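Local atomic coordinates of acetate CoA-transferase subunit beta (Escherichia coli DH5[alpha], PDB entry 5DBN), a protein that transfers coenzyme A from acetyl-CoA to acetoacetate and other short-chain fatty acids, through a covalent enzyme-CoA intermediate, during their degradation. Residues L101-P115 with I150-V164. Sequence-based numbering, arbitrary orientation.
Sequences LQVDEEANLANWVVP and ILRRCTMPLTAQHAV
Val-103 and Asp-104 pair in parallel with Ile-150 and Leu-151, while past the type I turn of Asp-104 to Ala-107 the returning strand meets 158-164 at a single antiparallel bridge, Leu-109 with Ala-160, where Thr-159 and Ala-160 form a classic beta bulge. Between these pairings the chain from Arg-153 to Met-156 runs back along one face of the hairpin, opposite in direction to strand 102-104. Here a general principle applies: where regular pairing lapses, side-chain oxygens, those of Gln-102, Asp-104 and Asn-108, replace strand carbonyls as acceptors for backbone N-H groups. Asp-104 has CG between its own N and carbonyl carbon (chi1 59°); the anti lone pair of OD2 takes Cys-154 N at 3.0 Å. On the syn side OD2 receives Asn-108 ND2 and OD1 Asn-108 N, both tilted from the carboxylate plane, the backbone N more so. With an alanine in place of Asp-104, Cys-154 N and both Asn-108 nitrogens would probably lose an acceptor, and the Asn-108 amide would be held less firmly, chiefly by its OD1 bond to His-162 N (2.9 Å). That OD1 also lies over one face of the His-162 ring, whose ND1 bonds Glu-106 O. Gln-102 OE1 accepts Thr-155 N in the carbonyl plane and Met-156 N from above it. Val-113 CG1 sits over the centre of the Trp-112 ring and touches Pro-157 CG; NE1 donates to Leu-158 O, near the ring plane but well above the carbonyl plane. Strands 102-104 and 109-110 form a beta hairpin, extended by strand 150-151 into a small mixed sheet beside the central sheet of the CoA-transferase fold.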
ATOM      1  N   LEU B 101      -2.664  12.923  28.909  1.00 30.70           N
ATOM      2  CA  LEU B 101      -2.002  13.002  30.202  1.00 30.79           C
ATOM      3  C   LEU B 101      -1.509  14.425  30.392  1.00 29.36           C
ATOM      4  O   LEU B 101      -1.609  14.986  31.481  1.00 30.97           O
ATOM      5  CB  LEU B 101      -0.832  12.020  30.288  1.00 32.48           C
ATOM      6  CG  LEU B 101      -1.165  10.539  30.117  1.00 34.19           C
ATOM      7  CD1 LEU B 101       0.088   9.748  29.783  1.00 34.93           C
ATOM      8  CD2 LEU B 101      -1.819  10.002  31.384  1.00 36.20           C
ATOM      9  N   GLN B 102      -0.989  15.005  29.313  1.00 28.15           N
ATOM     10  CA  GLN B 102      -0.473  16.367  29.342  1.00 27.85           C
ATOM     11  C   GLN B 102      -0.575  17.054  27.981  1.00 27.68           C
ATOM     12  O   GLN B 102      -0.428  16.421  26.934  1.00 25.97           O
ATOM     13  CB  GLN B 102       0.984  16.373  29.818  1.00 28.32           C
ATOM     14  CG  GLN B 102       1.156  15.941  31.264  1.00 29.79           C
ATOM     15  CD  GLN B 102       2.582  16.048  31.756  1.00 29.95           C
ATOM     16  OE1 GLN B 102       3.525  16.152  30.972  1.00 28.61           O
ATOM     17  NE2 GLN B 102       2.744  16.030  33.075  1.00 31.27           N
ATOM     18  N   VAL B 103      -0.830  18.359  28.022  1.00 28.22           N
ATOM     19  CA  VAL B 103      -0.808  19.216  26.842  1.00 27.72           C
ATOM     20  C   VAL B 103      -0.134  20.521  27.250  1.00 28.73           C
ATOM     21  O   VAL B 103      -0.254  20.932  28.404  1.00 30.14           O
ATOM     22  CB  VAL B 103      -2.231  19.490  26.298  1.00 28.11           C
ATOM     23  CG1 VAL B 103      -2.179  20.388  25.067  1.00 26.94           C
ATOM     24  CG2 VAL B 103      -2.940  18.185  25.973  1.00 27.49           C
ATOM     25  N   ASP B 104       0.581  21.165  26.329  1.00 28.73           N
ATOM     26  CA  ASP B 104       1.245  22.426  26.659  1.00 31.00           C
ATOM     27  C   ASP B 104       1.020  23.536  25.634  1.00 31.48           C
ATOM     28  O   ASP B 104       0.388  23.331  24.596  1.00 30.98           O
ATOM     29  CB  ASP B 104       2.752  22.200  26.856  1.00 32.95           C
ATOM     30  CG  ASP B 104       3.437  21.615  25.630  1.00 34.36           C
ATOM     31  OD1 ASP B 104       2.968  21.835  24.494  1.00 34.57           O
ATOM     32  OD2 ASP B 104       4.472  20.938  25.810  1.00 35.73           O
ATOM     33  N   GLU B 105       1.542  24.716  25.959  1.00 32.62           N
ATOM     34  CA  GLU B 105       1.336  25.921  25.164  1.00 34.04           C
ATOM     35  C   GLU B 105       1.864  25.782  23.739  1.00 34.67           C
ATOM     36  O   GLU B 105       1.419  26.493  22.836  1.00 35.23           O
ATOM     37  CB  GLU B 105       2.010  27.117  25.848  1.00 35.54           C
ATOM     38  CG  GLU B 105       3.520  26.972  25.991  1.00 36.18           C
ATOM     39  CD  GLU B 105       4.138  28.018  26.902  1.00 38.26           C
ATOM     40  OE1 GLU B 105       3.500  28.393  27.911  1.00 39.24           O
ATOM     41  OE2 GLU B 105       5.270  28.461  26.613  1.00 39.47           O
ATOM     42  N   GLU B 106       2.811  24.870  23.541  1.00 35.33           N
ATOM     43  CA  GLU B 106       3.362  24.609  22.215  1.00 36.68           C
ATOM     44  C   GLU B 106       2.553  23.541  21.481  1.00 34.04           C
ATOM     45  O   GLU B 106       2.995  23.007  20.463  1.00 34.19           O
ATOM     46  CB  GLU B 106       4.827  24.181  22.319  1.00 40.59           C
ATOM     47  CG  GLU B 106       5.728  25.231  22.951  1.00 44.96           C
ATOM     48  CD  GLU B 106       5.802  26.510  22.132  1.00 48.51           C
ATOM     49  OE1 GLU B 106       5.780  26.421  20.886  1.00 49.14           O
ATOM     50  OE2 GLU B 106       5.875  27.603  22.734  1.00 50.75           O
ATOM     51  N   ALA B 107       1.373  23.238  22.012  1.00 32.30           N
ATOM     52  CA  ALA B 107       0.452  22.272  21.416  1.00 31.17           C
ATOM     53  C   ALA B 107       1.032  20.858  21.353  1.00 30.01           C
ATOM     54  O   ALA B 107       0.539  20.017  20.600  1.00 29.14           O
ATOM     55  CB  ALA B 107       0.037  22.733  20.017  1.00 31.17           C
ATOM     56  N   ASN B 108       2.058  20.588  22.155  1.00 30.47           N
ATOM     57  CA  ASN B 108       2.601  19.238  22.250  1.00 31.11           C
ATOM     58  C   ASN B 108       1.640  18.346  23.029  1.00 30.98           C
ATOM     59  O   ASN B 108       0.841  18.838  23.825  1.00 31.30           O
ATOM     60  CB  ASN B 108       3.976  19.242  22.919  1.00 32.80           C
ATOM     61  CG  ASN B 108       4.969  20.147  22.215  1.00 34.82           C
ATOM     62  OD1 ASN B 108       4.954  20.271  20.991  1.00 35.06           O
ATOM     63  ND2 ASN B 108       5.841  20.784  22.988  1.00 36.75           N
ATOM     64  N   LEU B 109       1.717  17.039  22.789  1.00 30.29           N
ATOM     65  CA  LEU B 109       0.832  16.081  23.446  1.00 29.13           C
ATOM     66  C   LEU B 109       1.609  14.905  24.020  1.00 28.85           C
ATOM     67  O   LEU B 109       2.558  14.414  23.411  1.00 28.81           O
ATOM     68  CB  LEU B 109      -0.223  15.562  22.468  1.00 28.35           C
ATOM     69  CG  LEU B 109      -1.189  14.501  23.008  1.00 28.60           C
ATOM     70  CD1 LEU B 109      -2.085  15.077  24.096  1.00 29.49           C
ATOM     71  CD2 LEU B 109      -2.011  13.899  21.887  1.00 27.65           C
ATOM     72  N   ALA B 110       1.190  14.469  25.202  1.00 28.91           N
ATOM     73  CA  ALA B 110       1.680  13.241  25.811  1.00 29.16           C
ATOM     74  C   ALA B 110       0.482  12.454  26.333  1.00 29.52           C
ATOM     75  O   ALA B 110      -0.269  12.955  27.172  1.00 30.37           O
ATOM     76  CB  ALA B 110       2.659  13.545  26.930  1.00 29.93           C
ATOM     77  N   ASN B 111       0.284  11.238  25.827  1.00 28.79           N
ATOM     78  CA  ASN B 111      -0.878  10.446  26.226  1.00 28.83           C
ATOM     79  C   ASN B 111      -0.712   8.950  25.980  1.00 29.77           C
ATOM     80  O   ASN B 111      -1.701   8.240  25.782  1.00 30.07           O
ATOM     81  CB  ASN B 111      -2.133  10.948  25.498  1.00 27.42           C
ATOM     82  CG  ASN B 111      -2.219  10.471  24.053  1.00 25.38           C
ATOM     83  OD1 ASN B 111      -1.210  10.209  23.404  1.00 25.30           O
ATOM     84  ND2 ASN B 111      -3.440  10.367  23.546  1.00 25.66           N
ATOM     85  N   TRP B 112       0.529   8.469  26.002  1.00 30.91           N
ATOM     86  CA  TRP B 112       0.791   7.048  25.782  1.00 32.31           C
ATOM     87  C   TRP B 112       1.706   6.430  26.835  1.00 34.17           C
ATOM     88  O   TRP B 112       1.867   5.211  26.871  1.00 35.19           O
ATOM     89  CB  TRP B 112       1.389   6.828  24.389  1.00 32.49           C
ATOM     90  CG  TRP B 112       2.809   7.283  24.224  1.00 33.27           C
ATOM     91  CD1 TRP B 112       3.239   8.554  23.983  1.00 33.27           C
ATOM     92  CD2 TRP B 112       3.985   6.465  24.269  1.00 33.52           C
ATOM     93  NE1 TRP B 112       4.608   8.580  23.879  1.00 33.65           N
ATOM     94  CE2 TRP B 112       5.090   7.309  24.050  1.00 33.46           C
ATOM     95  CE3 TRP B 112       4.208   5.100  24.474  1.00 33.75           C
ATOM     96  CZ2 TRP B 112       6.401   6.835  24.033  1.00 33.52           C
ATOM     97  CZ3 TRP B 112       5.510   4.632  24.456  1.00 34.19           C
ATOM     98  CH2 TRP B 112       6.589   5.497  24.237  1.00 33.91           C
ATOM     99  N   VAL B 113       2.301   7.250  27.695  1.00 35.35           N
ATOM    100  CA  VAL B 113       3.162   6.710  28.741  1.00 38.22           C
ATOM    101  C   VAL B 113       3.366   7.685  29.897  1.00 39.80           C
ATOM    102  O   VAL B 113       3.537   8.890  29.698  1.00 39.69           O
ATOM    103  CB  VAL B 113       4.541   6.297  28.163  1.00 37.45           C
ATOM    104  CG1 VAL B 113       5.231   7.484  27.503  1.00 37.01           C
ATOM    105  CG2 VAL B 113       5.426   5.684  29.246  1.00 39.12           C
ATOM    106  N   VAL B 114       3.329   7.133  31.108  1.00 40.88           N
ATOM    107  CA  VAL B 114       3.625   7.867  32.330  1.00 41.10           C
ATOM    108  C   VAL B 114       4.916   7.308  32.924  1.00 42.75           C
ATOM    109  O   VAL B 114       5.013   6.102  33.156  1.00 42.83           O
ATOM    110  CB  VAL B 114       2.484   7.755  33.365  1.00 42.13           C
ATOM    111  CG1 VAL B 114       2.823   8.539  34.627  1.00 43.16           C
ATOM    112  CG2 VAL B 114       1.176   8.246  32.773  1.00 40.62           C
ATOM    113  N   PRO B 115       5.918   8.170  33.164  1.00 44.86           N
ATOM    114  CA  PRO B 115       7.145   7.659  33.786  1.00 48.09           C
ATOM    115  C   PRO B 115       6.892   7.059  35.166  1.00 49.91           C
ATOM    116  O   PRO B 115       6.213   7.678  35.985  1.00 50.49           O
ATOM    117  CB  PRO B 115       8.035   8.902  33.889  1.00 49.04           C
ATOM    118  CG  PRO B 115       7.507   9.843  32.865  1.00 46.67           C
ATOM    119  CD  PRO B 115       6.035   9.596  32.809  1.00 44.65           C
ATOM    120  N   ILE B 150      -2.168  20.736  32.129  1.00 31.87           N
ATOM    121  CA  ILE B 150      -1.984  21.721  31.066  1.00 31.09           C
ATOM    122  C   ILE B 150      -0.783  22.606  31.416  1.00 31.18           C
ATOM    123  O   ILE B 150      -0.909  23.551  32.194  1.00 32.17           O
ATOM    124  CB  ILE B 150      -3.253  22.571  30.863  1.00 31.53           C
ATOM    125  CG1 ILE B 150      -4.461  21.649  30.652  1.00 31.09           C
ATOM    126  CG2 ILE B 150      -3.081  23.504  29.674  1.00 30.56           C
ATOM    127  CD1 ILE B 150      -5.796  22.356  30.595  1.00 31.94           C
ATOM    128  N   LEU B 151       0.373  22.292  30.832  1.00 31.00           N
ATOM    129  CA  LEU B 151       1.654  22.843  31.286  1.00 31.96           C
ATOM    130  C   LEU B 151       2.334  23.771  30.281  1.00 32.95           C
ATOM    131  O   LEU B 151       1.856  23.957  29.167  1.00 32.21           O
ATOM    132  CB  LEU B 151       2.605  21.693  31.623  1.00 31.96           C
ATOM    133  CG  LEU B 151       2.042  20.621  32.560  1.00 32.30           C
ATOM    134  CD1 LEU B 151       3.021  19.462  32.690  1.00 32.69           C
ATOM    135  CD2 LEU B 151       1.710  21.211  33.924  1.00 34.08           C
ATOM    136  N   ARG B 152       3.450  24.366  30.692  1.00 35.14           N
ATOM    137  CA  ARG B 152       4.288  25.140  29.781  1.00 36.70           C
ATOM    138  C   ARG B 152       5.010  24.212  28.817  1.00 36.11           C
ATOM    139  O   ARG B 152       5.177  24.523  27.639  1.00 35.78           O
ATOM    140  CB  ARG B 152       5.301  25.984  30.552  1.00 40.70           C
ATOM    141  CG  ARG B 152       4.685  27.134  31.324  1.00 44.18           C
ATOM    142  CD  ARG B 152       5.744  27.931  32.062  1.00 48.52           C
ATOM    143  NE  ARG B 152       5.173  29.085  32.749  1.00 51.66           N
ATOM    144  CZ  ARG B 152       5.888  30.016  33.373  1.00 54.68           C
ATOM    145  NH1 ARG B 152       7.210  29.931  33.410  1.00 55.50           N
ATOM    146  NH2 ARG B 152       5.279  31.036  33.964  1.00 56.28           N
ATOM    147  N   ARG B 153       5.443  23.071  29.339  1.00 36.63           N
ATOM    148  CA  ARG B 153       6.138  22.066  28.550  1.00 37.47           C
ATOM    149  C   ARG B 153       5.873  20.701  29.161  1.00 35.03           C
ATOM    150  O   ARG B 153       6.040  20.518  30.366  1.00 35.76           O
ATOM    151  CB  ARG B 153       7.641  22.353  28.502  1.00 42.65           C
ATOM    152  CG  ARG B 153       8.471  21.306  27.762  1.00 46.38           C
ATOM    153  CD  ARG B 153       8.012  21.132  26.320  1.00 48.83           C
ATOM    154  NE  ARG B 153       8.938  20.319  25.529  1.00 52.03           N
ATOM    155  CZ  ARG B 153       8.912  18.990  25.452  1.00 53.61           C
ATOM    156  NH1 ARG B 153       8.004  18.289  26.119  1.00 53.60           N
ATOM    157  NH2 ARG B 153       9.801  18.357  24.699  1.00 54.95           N
ATOM    158  N   CYS B 154       5.451  19.750  28.333  1.00 32.34           N
ATOM    159  CA  CYS B 154       5.185  18.398  28.807  1.00 31.28           C
ATOM    160  C   CYS B 154       6.445  17.816  29.438  1.00 32.56           C
ATOM    161  O   CYS B 154       7.539  17.966  28.895  1.00 33.23           O
ATOM    162  CB  CYS B 154       4.708  17.507  27.659  1.00 29.23           C
ATOM    163  SG  CYS B 154       3.088  17.950  26.985  1.00 30.94           S
ATOM    164  N   THR B 155       6.289  17.163  30.586  1.00 33.38           N
ATOM    165  CA  THR B 155       7.418  16.525  31.256  1.00 36.45           C
ATOM    166  C   THR B 155       7.427  15.036  30.923  1.00 35.25           C
ATOM    167  O   THR B 155       8.462  14.378  31.014  1.00 36.52           O
ATOM    168  CB  THR B 155       7.369  16.730  32.790  1.00 41.02           C
ATOM    169  OG1 THR B 155       8.571  16.223  33.385  1.00 44.94           O
ATOM    170  CG2 THR B 155       6.167  16.034  33.398  1.00 41.35           C
ATOM    171  N   MET B 156       6.266  14.515  30.537  1.00 33.30           N
ATOM    172  CA  MET B 156       6.145  13.119  30.139  1.00 32.79           C
ATOM    173  C   MET B 156       6.496  12.964  28.658  1.00 30.84           C
ATOM    174  O   MET B 156       6.452  13.940  27.908  1.00 30.50           O
ATOM    175  CB  MET B 156       4.731  12.603  30.405  1.00 33.10           C
ATOM    176  CG  MET B 156       4.299  12.692  31.859  1.00 30.70           C
ATOM    177  SD  MET B 156       2.647  12.015  32.124  1.00 57.86           S
ATOM    178  CE  MET B 156       2.417  12.344  33.867  1.00 36.92           C
ATOM    179  N   PRO B 157       6.844  11.737  28.232  1.00 29.82           N
ATOM    180  CA  PRO B 157       7.200  11.495  26.828  1.00 29.27           C
ATOM    181  C   PRO B 157       6.093  11.892  25.854  1.00 28.22           C
ATOM    182  O   PRO B 157       4.935  11.507  26.030  1.00 28.36           O
ATOM    183  CB  PRO B 157       7.449   9.983  26.785  1.00 29.90           C
ATOM    184  CG  PRO B 157       7.803   9.617  28.183  1.00 31.23           C
ATOM    185  CD  PRO B 157       6.991  10.521  29.052  1.00 30.82           C
ATOM    186  N   LEU B 158       6.456  12.660  24.834  1.00 27.78           N
ATOM    187  CA  LEU B 158       5.479  13.180  23.888  1.00 26.44           C
ATOM    188  C   LEU B 158       4.891  12.091  22.999  1.00 25.66           C
ATOM    189  O   LEU B 158       5.570  11.132  22.634  1.00 26.79           O
ATOM    190  CB  LEU B 158       6.112  14.254  23.002  1.00 26.61           C
ATOM    191  CG  LEU B 158       6.669  15.501  23.686  1.00 28.17           C
ATOM    192  CD1 LEU B 158       7.208  16.468  22.646  1.00 28.32           C
ATOM    193  CD2 LEU B 158       5.611  16.173  24.537  1.00 28.19           C
ATOM    194  N   THR B 159       3.613  12.247  22.679  1.00 23.58           N
ATOM    195  CA  THR B 159       2.975  11.470  21.629  1.00 22.29           C
ATOM    196  C   THR B 159       3.309  12.127  20.295  1.00 22.74           C
ATOM    197  O   THR B 159       3.549  11.456  19.291  1.00 22.96           O
ATOM    198  CB  THR B 159       1.450  11.401  21.819  1.00 21.13           C
ATOM    199  OG1 THR B 159       1.154  10.812  23.089  1.00 22.29           O
ATOM    200  CG2 THR B 159       0.797  10.585  20.714  1.00 20.43           C
ATOM    201  N   ALA B 160       3.316  13.456  20.305  1.00 23.45           N
ATOM    202  CA  ALA B 160       3.672  14.246  19.136  1.00 25.03           C
ATOM    203  C   ALA B 160       3.953  15.681  19.554  1.00 27.44           C
ATOM    204  O   ALA B 160       3.653  16.072  20.682  1.00 28.49           O
ATOM    205  CB  ALA B 160       2.565  14.203  18.105  1.00 23.80           C
ATOM    206  N   GLN B 161       4.531  16.457  18.644  1.00 29.01           N
ATOM    207  CA  GLN B 161       4.813  17.862  18.904  1.00 30.58           C
ATOM    208  C   GLN B 161       3.970  18.752  17.999  1.00 30.48           C
ATOM    209  O   GLN B 161       3.795  18.460  16.814  1.00 30.16           O
ATOM    210  CB  GLN B 161       6.302  18.160  18.702  1.00 33.34           C
ATOM    211  CG  GLN B 161       6.818  17.862  17.306  1.00 35.32           C
ATOM    212  CD  GLN B 161       8.285  18.212  17.142  1.00 38.40           C
ATOM    213  OE1 GLN B 161       8.970  18.524  18.116  1.00 40.08           O
ATOM    214  NE2 GLN B 161       8.771  18.169  15.907  1.00 39.35           N
ATOM    215  N   HIS B 162       3.439  19.829  18.575  1.00 31.09           N
ATOM    216  CA  HIS B 162       2.688  20.838  17.827  1.00 31.83           C
ATOM    217  C   HIS B 162       1.518  20.254  17.036  1.00 30.07           C
ATOM    218  O   HIS B 162       1.296  20.635  15.886  1.00 30.62           O
ATOM    219  CB  HIS B 162       3.629  21.575  16.871  1.00 34.17           C
ATOM    220  CG  HIS B 162       4.956  21.920  17.475  1.00 36.68           C
ATOM    221  ND1 HIS B 162       5.090  22.801  18.527  1.00 37.36           N
ATOM    222  CD2 HIS B 162       6.208  21.510  17.164  1.00 37.92           C
ATOM    223  CE1 HIS B 162       6.369  22.911  18.843  1.00 38.52           C
ATOM    224  NE2 HIS B 162       7.068  22.140  18.032  1.00 38.83           N
ATOM    225  N   ALA B 163       0.769  19.348  17.658  1.00 28.43           N
ATOM    226  CA  ALA B 163      -0.268  18.590  16.956  1.00 27.32           C
ATOM    227  C   ALA B 163      -1.692  18.921  17.410  1.00 26.58           C
ATOM    228  O   ALA B 163      -2.646  18.714  16.659  1.00 27.59           O
ATOM    229  CB  ALA B 163      -0.009  17.102  17.125  1.00 27.32           C
ATOM    230  N   VAL B 164      -1.842  19.423  18.633  1.00 24.59           N
ATOM    231  CA  VAL B 164      -3.169  19.663  19.203  1.00 23.17           C
ATOM    232  C   VAL B 164      -3.822  20.935  18.660  1.00 23.29           C
ATOM    233  O   VAL B 164      -3.199  21.997  18.623  1.00 24.02           O
ATOM    234  CB  VAL B 164      -3.105  19.754  20.746  1.00 22.85           C
ATOM    235  CG1 VAL B 164      -4.496  19.955  21.335  1.00 22.91           C
ATOM    236  CG2 VAL B 164      -2.465  18.505  21.326  1.00 22.10           C
TER